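Local coordinates for phosphodiesterase (Candida albicans, PDB 6CPU), which is a largely helical phosphodiesterase of the HD-domain clan, modelled with a zinc and a magnesium ion, at residues 30-33 against 34-37; 89-92 against 93-97; 259-262 against 263-266. All coordinates share one frame; numbering follows the deposited sequence.

Contact 1. Residues 30-33 against 34-37; sequences CHLF and KKTS
The C-terminal part of helix 25-34, where Cys30, His31 and Leu32 meet Lys34 and Lys35, passes here into the loop that follows. The helical pattern still holds at Lys34, whose N donates to Cys30 O over 3.2 Å, and the aliphatic part of the same lysine lies against that carbonyl, with CG 3.5 Å from Cys30 O. One residue on, the spacing tightens: Lys35 N reaches back only three residues to Leu32 O, at 3.2 Å, and comes in well above the carbonyl plane, 62° out of it. The next turn is held twice at one acceptor, since Lys34 O takes both Ser37 N, at 3.0 Å, and Ser37 OG, at 2.9 Å, the hydroxyl approaching almost in line with the C=O bond.

Among the side chains, Lys35 runs back beside the helix. Its CG sits 3.6 Å from His31 O, the chain is extended as far as CE, and a bend at the last torsion (chi4 -78°) sets the ammonium group near the imidazole. Lys35 CE meets His31 NE2 at 3.7 Å, approaching the ring at a slant. Both groups share a partner: Glu3 OE2 is hydrogen-bonded to His31 NE2 and forms a salt bridge with Lys35 NZ.

Glu3 belongs to strand 2-6, so this face of the helix rests on the parallel sheet, with His31 and Leu32 both touching Leu5 of the same strand. Phe33 points elsewhere, meeting Phe95 and Phe196 edge-to-face, while Thr36 OG1 bonds to Asp265, at the C-terminal end of helix 253-264.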
loop_
_atom_site.group_PDB
_atom_site.type_symbol
_atom_site.label_atom_id
_atom_site.label_comp_id
_atom_site.label_asym_id
_atom_site.label_seq_id
_atom_site.Cartn_x
_atom_site.Cartn_y
_atom_site.Cartn_z
ATOM N N CYS A 30 0.917 -9.039 18.783
ATOM C CA CYS A 30 -0.262 -9.393 17.992
ATOM C C CYS A 30 -1.325 -8.302 18.061
ATOM O O CYS A 30 -1.977 -8.006 17.064
ATOM C CB CYS A 30 -0.837 -10.724 18.435
ATOM S SG CYS A 30 0.209 -12.117 17.985
ATOM N N HIS A 31 -1.492 -7.706 19.235
ATOM C CA HIS A 31 -2.386 -6.558 19.412
ATOM C C HIS A 31 -1.976 -5.413 18.478
ATOM O O HIS A 31 -2.835 -4.781 17.851
ATOM C CB HIS A 31 -2.329 -6.124 20.878
ATOM C CG HIS A 31 -3.092 -4.880 21.195
ATOM N ND1 HIS A 31 -4.460 -4.866 21.361
ATOM C CD2 HIS A 31 -2.673 -3.618 21.435
ATOM C CE1 HIS A 31 -4.851 -3.645 21.673
ATOM N NE2 HIS A 31 -3.787 -2.867 21.719
ATOM N N LEU A 32 -0.668 -5.153 18.395
ATOM C CA LEU A 32 -0.152 -4.078 17.550
ATOM C C LEU A 32 -0.359 -4.377 16.074
ATOM O O LEU A 32 -0.739 -3.482 15.341
ATOM C CB LEU A 32 1.330 -3.817 17.832
ATOM C CG LEU A 32 1.646 -3.295 19.227
ATOM C CD1 LEU A 32 3.145 -3.188 19.346
ATOM C CD2 LEU A 32 0.987 -1.952 19.495
ATOM N N PHE A 33 -0.104 -5.620 15.636
ATOM C CA PHE A 33 -0.293 -5.987 14.210
ATOM C C PHE A 33 -1.733 -5.752 13.748
ATOM O O PHE A 33 -1.955 -5.379 12.593
ATOM C CB PHE A 33 0.098 -7.440 13.927
ATOM C CG PHE A 33 1.564 -7.647 13.620
ATOM C CD1 PHE A 33 2.190 -6.968 12.581
ATOM C CD2 PHE A 33 2.311 -8.568 14.350
ATOM C CE1 PHE A 33 3.530 -7.176 12.302
ATOM C CE2 PHE A 33 3.639 -8.786 14.062
ATOM C CZ PHE A 33 4.255 -8.097 13.040
ATOM N N LYS A 34 -2.700 -5.971 14.643
ATOM C CA LYS A 34 -4.117 -5.862 14.300
ATOM C C LYS A 34 -4.610 -4.426 14.148
ATOM O O LYS A 34 -5.675 -4.203 13.566
ATOM C CB LYS A 34 -4.980 -6.612 15.324
ATOM C CG LYS A 34 -4.904 -8.116 15.131
ATOM C CD LYS A 34 -5.948 -8.878 15.925
ATOM C CE LYS A 34 -5.580 -8.971 17.384
ATOM N NZ LYS A 34 -6.418 -10.012 18.053
ATOM N N LYS A 35 -3.834 -3.456 14.630
ATOM C CA LYS A 35 -4.222 -2.044 14.526
ATOM C C LYS A 35 -4.476 -1.534 13.096
ATOM O O LYS A 35 -5.330 -0.641 12.892
ATOM C CB LYS A 35 -3.221 -1.162 15.270
ATOM C CG LYS A 35 -3.373 -1.365 16.770
ATOM C CD LYS A 35 -2.571 -0.386 17.577
ATOM C CE LYS A 35 -2.925 -0.507 19.045
ATOM N NZ LYS A 35 -4.208 0.174 19.361
ATOM N N THR A 36 -3.793 -2.108 12.103
ATOM C CA THR A 36 -3.997 -1.699 10.718
ATOM C C THR A 36 -5.147 -2.470 10.010
ATOM O O THR A 36 -5.274 -2.429 8.779
ATOM C CB THR A 36 -2.671 -1.755 9.932
ATOM O OG1 THR A 36 -2.052 -3.036 10.100
ATOM C CG2 THR A 36 -1.753 -0.680 10.435
ATOM N N SER A 37 -5.985 -3.157 10.783
ATOM C CA SER A 37 -7.155 -3.830 10.220
ATOM C C SER A 37 -8.311 -2.854 10.013
ATOM O O SER A 37 -9.276 -3.185 9.312
ATOM C CB SER A 37 -7.625 -4.956 11.126
ATOM O OG SER A 37 -8.225 -4.422 12.297
#

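Contact 2. Residues 89-92 against 93-97; sequences LLIQ and FFFTH
Phe93 N donates to Leu89 O over 3.0 Å, an ordinary helical bond, and the Phe93 ring swings round to its successor. With CG opposite the backbone N (chi1 -178°), it places CD2 over the centre of the Phe94 ring, 3.6 Å above that ring's plane. Phe94 continues the helix through its N, 2.9 Å from Leu90 O. That same oxygen lies at the edge of the Phe94 ring, near its plane, and Leu90 CG packs on Phe94 CD2 at 3.8 Å.

Phe95 is the first residue to leave helical torsions. Its N still bonds to Ile91 O, but less straight (139° at the hydrogen) and from above the carbonyl plane. The ring is met by two aliphatic ends: Ile91 CD1 comes at a slant to Phe95 CD2, 3.9 Å away, while Leu90 CD2 reaches Phe95 CE2 at the ring edge, the two side chains running alongside each other.

At Thr96 the direct helical bonding gives way to a water, which donates to Gln92 O at 2.7 Å and lies 3.1 Å from Thr96 OG1, so that one water links the two residues. His97 then turns its ring edge to Phe94 O.

Leu89, Phe93 and Phe94 pack on helix 177-193, whereas Leu90, Ile91 and Phe95 press against helix 25-34, and Ile91 and Phe95 also touch strand 100-103 of the parallel sheet.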
loop_
_atom_site.group_PDB
_atom_site.type_symbol
_atom_site.label_atom_id
_atom_site.label_comp_id
_atom_site.label_asym_id
_atom_site.label_seq_id
_atom_site.Cartn_x
_atom_site.Cartn_y
_atom_site.Cartn_z
ATOM N N LEU A 89 14.112 -2.633 19.817
ATOM C CA LEU A 89 14.431 -2.597 18.392
ATOM C C LEU A 89 13.248 -3.077 17.550
ATOM O O LEU A 89 12.898 -2.437 16.538
ATOM C CB LEU A 89 15.665 -3.458 18.097
ATOM C CG LEU A 89 16.106 -3.630 16.642
ATOM C CD1 LEU A 89 16.353 -2.280 16.004
ATOM C CD2 LEU A 89 17.358 -4.500 16.548
ATOM N N LEU A 90 12.631 -4.176 17.984
ATOM C CA LEU A 90 11.465 -4.729 17.297
ATOM C C LEU A 90 10.314 -3.698 17.205
ATOM O O LEU A 90 9.760 -3.480 16.139
ATOM C CB LEU A 90 10.993 -5.992 18.010
ATOM C CG LEU A 90 10.018 -6.925 17.270
ATOM C CD1 LEU A 90 10.127 -8.358 17.789
ATOM C CD2 LEU A 90 8.578 -6.449 17.383
ATOM N N ILE A 91 9.958 -3.095 18.329
ATOM C CA ILE A 91 8.876 -2.108 18.389
ATOM C C ILE A 91 9.219 -0.865 17.553
ATOM O O ILE A 91 8.401 -0.392 16.756
ATOM C CB ILE A 91 8.585 -1.716 19.865
ATOM C CG1 ILE A 91 7.955 -2.888 20.644
ATOM C CG2 ILE A 91 7.690 -0.498 19.963
ATOM C CD1 ILE A 91 6.721 -3.503 20.000
ATOM N N GLN A 92 10.424 -0.338 17.743
ATOM C CA GLN A 92 10.886 0.837 17.006
ATOM C C GLN A 92 10.790 0.658 15.480
ATOM O O GLN A 92 10.386 1.585 14.761
ATOM C CB GLN A 92 12.330 1.132 17.413
ATOM C CG GLN A 92 12.871 2.483 17.016
ATOM C CD GLN A 92 14.351 2.632 17.343
ATOM O OE1 GLN A 92 15.129 1.668 17.278
ATOM N NE2 GLN A 92 14.750 3.838 17.689
ATOM N N PHE A 93 11.194 -0.510 14.987
ATOM C CA PHE A 93 11.276 -0.760 13.553
ATOM C C PHE A 93 9.953 -1.213 12.968
ATOM O O PHE A 93 9.472 -0.637 11.993
ATOM C CB PHE A 93 12.342 -1.809 13.207
ATOM C CG PHE A 93 12.473 -2.054 11.723
ATOM C CD1 PHE A 93 13.121 -1.132 10.918
ATOM C CD2 PHE A 93 11.920 -3.174 11.138
ATOM C CE1 PHE A 93 13.225 -1.332 9.555
ATOM C CE2 PHE A 93 12.019 -3.389 9.773
ATOM C CZ PHE A 93 12.687 -2.470 8.982
ATOM N N PHE A 94 9.370 -2.255 13.540
ATOM C CA PHE A 94 8.149 -2.831 12.962
ATOM C C PHE A 94 6.902 -2.029 13.276
ATOM O O PHE A 94 5.920 -2.153 12.565
ATOM C CB PHE A 94 7.962 -4.283 13.381
ATOM C CG PHE A 94 9.055 -5.184 12.874
ATOM C CD1 PHE A 94 9.043 -5.648 11.570
ATOM C CD2 PHE A 94 10.116 -5.530 13.696
ATOM C CE1 PHE A 94 10.056 -6.474 11.103
ATOM C CE2 PHE A 94 11.139 -6.334 13.228
ATOM C CZ PHE A 94 11.108 -6.809 11.935
ATOM N N PHE A 95 6.923 -1.219 14.332
ATOM C CA PHE A 95 5.708 -0.483 14.745
ATOM C C PHE A 95 5.906 1.031 14.819
ATOM O O PHE A 95 5.208 1.753 15.544
ATOM C CB PHE A 95 5.121 -1.119 16.016
ATOM C CG PHE A 95 4.727 -2.543 15.803
ATOM C CD1 PHE A 95 3.603 -2.853 15.043
ATOM C CD2 PHE A 95 5.519 -3.589 16.274
ATOM C CE1 PHE A 95 3.262 -4.163 14.784
ATOM C CE2 PHE A 95 5.172 -4.903 16.025
ATOM C CZ PHE A 95 4.040 -5.200 15.287
ATOM N N THR A 96 6.824 1.502 13.988
ATOM C CA THR A 96 7.109 2.925 13.817
ATOM C C THR A 96 5.819 3.713 13.543
ATOM O O THR A 96 5.595 4.791 14.095
ATOM C CB THR A 96 8.173 3.142 12.682
ATOM O OG1 THR A 96 8.489 4.531 12.569
ATOM C CG2 THR A 96 7.700 2.638 11.316
ATOM N N HIS A 97 4.948 3.122 12.735
ATOM C CA HIS A 97 3.703 3.754 12.292
ATOM C C HIS A 97 2.664 4.010 13.386
ATOM O O HIS A 97 1.680 4.695 13.125
ATOM C CB HIS A 97 3.059 2.910 11.180
ATOM C CG HIS A 97 2.640 1.540 11.620
ATOM N ND1 HIS A 97 3.537 0.503 11.782
ATOM C CD2 HIS A 97 1.418 1.025 11.903
ATOM C CE1 HIS A 97 2.891 -0.577 12.183
ATOM N NE2 HIS A 97 1.599 -0.299 12.223
HETATM O O HOH W 1 10.112 4.193 15.227
#

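Contact 3. Residues 259-262 against 263-266; sequences FIFI and VRDT
Backbone bonds from Val263, Arg264 and Asp265 back to Phe259, Ile260 and Phe261 carry the helix through this stretch. Val263 N is 3.0 Å from Phe259 O, Arg264 N 2.8 Å from Ile260 O, and Asp265 N 2.9 Å from Phe261 O, each spanning four residues.

The apolar part is a CH-pi contact. Val263 CG2 lies over one face of the Phe259 ring, 4.1 Å from its centroid and 26° off the normal; Val263 brings this methyl back along the helix because it is the branch beside the backbone N. Beyond the turn, Ile260 packs on helix 227-242, and Phe259 and Ile262 on helix 377-394.

Polar groups gather around Arg264. Its chain runs straight to CG and CD, then bends at chi3 (80°), which lays the guanidinium alongside Phe261 with NH2 3.4 Å from Phe261 CE2 and the two planes 61° apart. The far end is gripped by outside groups: NH1 makes a salt bridge with Asp228, and NH2 bonds to Phe33 O. A water 2.8 Å from Arg264 NE accepts its hydrogen and lies within bonding range of Phe261 O and Asp265 OD1, though more acceptors compete there than it has protons; the strongest polar partner of Asp265 lies in 34-37.

Thr266 closes the turn, with its hydroxyl donating to Val263 O in the carbonyl plane, on a lone pair, at 2.7 Å, while its N also bonds to that oxygen. Val263 O thus takes two donors from one residue at the C-terminal end of helix 253-264, in the helical phosphodiesterase fold, with the Val263 side chain about 12 Å from the zinc ion and that of Thr266 about 12 Å from the magnesium ion.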
loop_
_atom_site.group_PDB
_atom_site.type_symbol
_atom_site.label_atom_id
_atom_site.label_comp_id
_atom_site.label_asym_id
_atom_site.label_seq_id
_atom_site.Cartn_x
_atom_site.Cartn_y
_atom_site.Cartn_z
ATOM N N PHE A 259 5.095 -11.183 5.871
ATOM C CA PHE A 259 5.537 -10.186 4.907
ATOM C C PHE A 259 4.407 -9.216 4.553
ATOM O O PHE A 259 4.608 -8.002 4.526
ATOM C CB PHE A 259 6.089 -10.900 3.666
ATOM C CG PHE A 259 6.184 -10.047 2.431
ATOM C CD1 PHE A 259 7.036 -8.957 2.373
ATOM C CD2 PHE A 259 5.436 -10.360 1.299
ATOM C CE1 PHE A 259 7.135 -8.193 1.224
ATOM C CE2 PHE A 259 5.533 -9.603 0.152
ATOM C CZ PHE A 259 6.385 -8.509 0.112
ATOM N N ILE A 260 3.221 -9.755 4.300
ATOM C CA ILE A 260 2.098 -8.916 3.887
ATOM C C ILE A 260 1.597 -8.030 5.024
ATOM O O ILE A 260 1.182 -6.883 4.787
ATOM C CB ILE A 260 0.949 -9.767 3.306
ATOM C CG1 ILE A 260 1.446 -10.497 2.057
ATOM C CG2 ILE A 260 -0.253 -8.894 2.951
ATOM C CD1 ILE A 260 0.682 -11.762 1.766
ATOM N N PHE A 261 1.631 -8.537 6.259
ATOM C CA PHE A 261 1.292 -7.696 7.420
ATOM C C PHE A 261 2.242 -6.509 7.528
ATOM O O PHE A 261 1.818 -5.378 7.802
ATOM C CB PHE A 261 1.318 -8.493 8.725
ATOM C CG PHE A 261 -0.000 -9.073 9.116
ATOM C CD1 PHE A 261 -0.459 -10.244 8.541
ATOM C CD2 PHE A 261 -0.764 -8.473 10.109
ATOM C CE1 PHE A 261 -1.671 -10.794 8.913
ATOM C CE2 PHE A 261 -1.979 -9.017 10.488
ATOM C CZ PHE A 261 -2.437 -10.176 9.882
ATOM N N ILE A 262 3.528 -6.772 7.309
ATOM C CA ILE A 262 4.561 -5.738 7.316
ATOM C C ILE A 262 4.289 -4.694 6.236
ATOM O O ILE A 262 4.387 -3.506 6.506
ATOM C CB ILE A 262 5.981 -6.325 7.059
ATOM C CG1 ILE A 262 6.513 -7.190 8.211
ATOM C CG2 ILE A 262 6.981 -5.241 6.688
ATOM C CD1 ILE A 262 5.820 -7.088 9.526
ATOM N N VAL A 263 3.912 -5.144 5.035
ATOM C CA VAL A 263 3.561 -4.225 3.944
ATOM C C VAL A 263 2.336 -3.391 4.319
ATOM O O VAL A 263 2.351 -2.163 4.172
ATOM C CB VAL A 263 3.271 -4.973 2.615
ATOM C CG1 VAL A 263 2.681 -4.021 1.582
ATOM C CG2 VAL A 263 4.532 -5.616 2.068
ATOM N N ARG A 264 1.286 -4.043 4.803
ATOM C CA ARG A 264 0.060 -3.321 5.209
ATOM C C ARG A 264 0.385 -2.232 6.234
ATOM O O ARG A 264 -0.126 -1.105 6.145
ATOM C CB ARG A 264 -0.989 -4.286 5.755
ATOM C CG ARG A 264 -2.283 -3.620 6.154
ATOM C CD ARG A 264 -3.295 -4.628 6.645
ATOM N NE ARG A 264 -3.059 -5.028 8.035
ATOM C CZ ARG A 264 -3.862 -5.812 8.742
ATOM N NH1 ARG A 264 -4.940 -6.347 8.190
ATOM N NH2 ARG A 264 -3.590 -6.069 10.017
ATOM N N ASP A 265 1.272 -2.553 7.175
ATOM C CA ASP A 265 1.707 -1.605 8.204
ATOM C C ASP A 265 2.444 -0.356 7.674
ATOM O O ASP A 265 2.552 0.638 8.395
ATOM C CB ASP A 265 2.599 -2.310 9.254
ATOM C CG ASP A 265 1.821 -3.243 10.187
ATOM O OD1 ASP A 265 0.568 -3.172 10.233
ATOM O OD2 ASP A 265 2.476 -4.066 10.895
ATOM N N THR A 266 2.922 -0.387 6.432
ATOM C CA THR A 266 3.564 0.776 5.845
ATOM C C THR A 266 2.580 1.693 5.120
ATOM O O THR A 266 2.971 2.770 4.703
ATOM C CB THR A 266 4.683 0.410 4.857
ATOM O OG1 THR A 266 4.134 -0.214 3.694
ATOM C CG2 THR A 266 5.699 -0.522 5.515
HETATM O O HOH W 2 -0.697 -5.382 9.451
#

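How the contacts relate
The three contacts form a triangle of helix ends, their centres 11 to 13 Å apart. Contacts 1 and 2 meet through hydrocarbon, with Phe33 CE1 3.6 Å from Phe95 CZ and Leu32 CD1 3.6 Å from Ile91 CD1. Contacts 1 and 3 are joined mainly by two probable hydrogen bonds: Thr36 OG1 is 2.6 Å from Asp265 OD1, and Phe33 O 3.1 Å from Arg264 NH2. Contact 2 touches contact 3 where His97 CG comes within 3.3 Å of Asp265 O. Of the three, contact 3 lies nearest the centre of the chain, and nearby is the zinc ion held by His278, His349, Asp350 and Asp462.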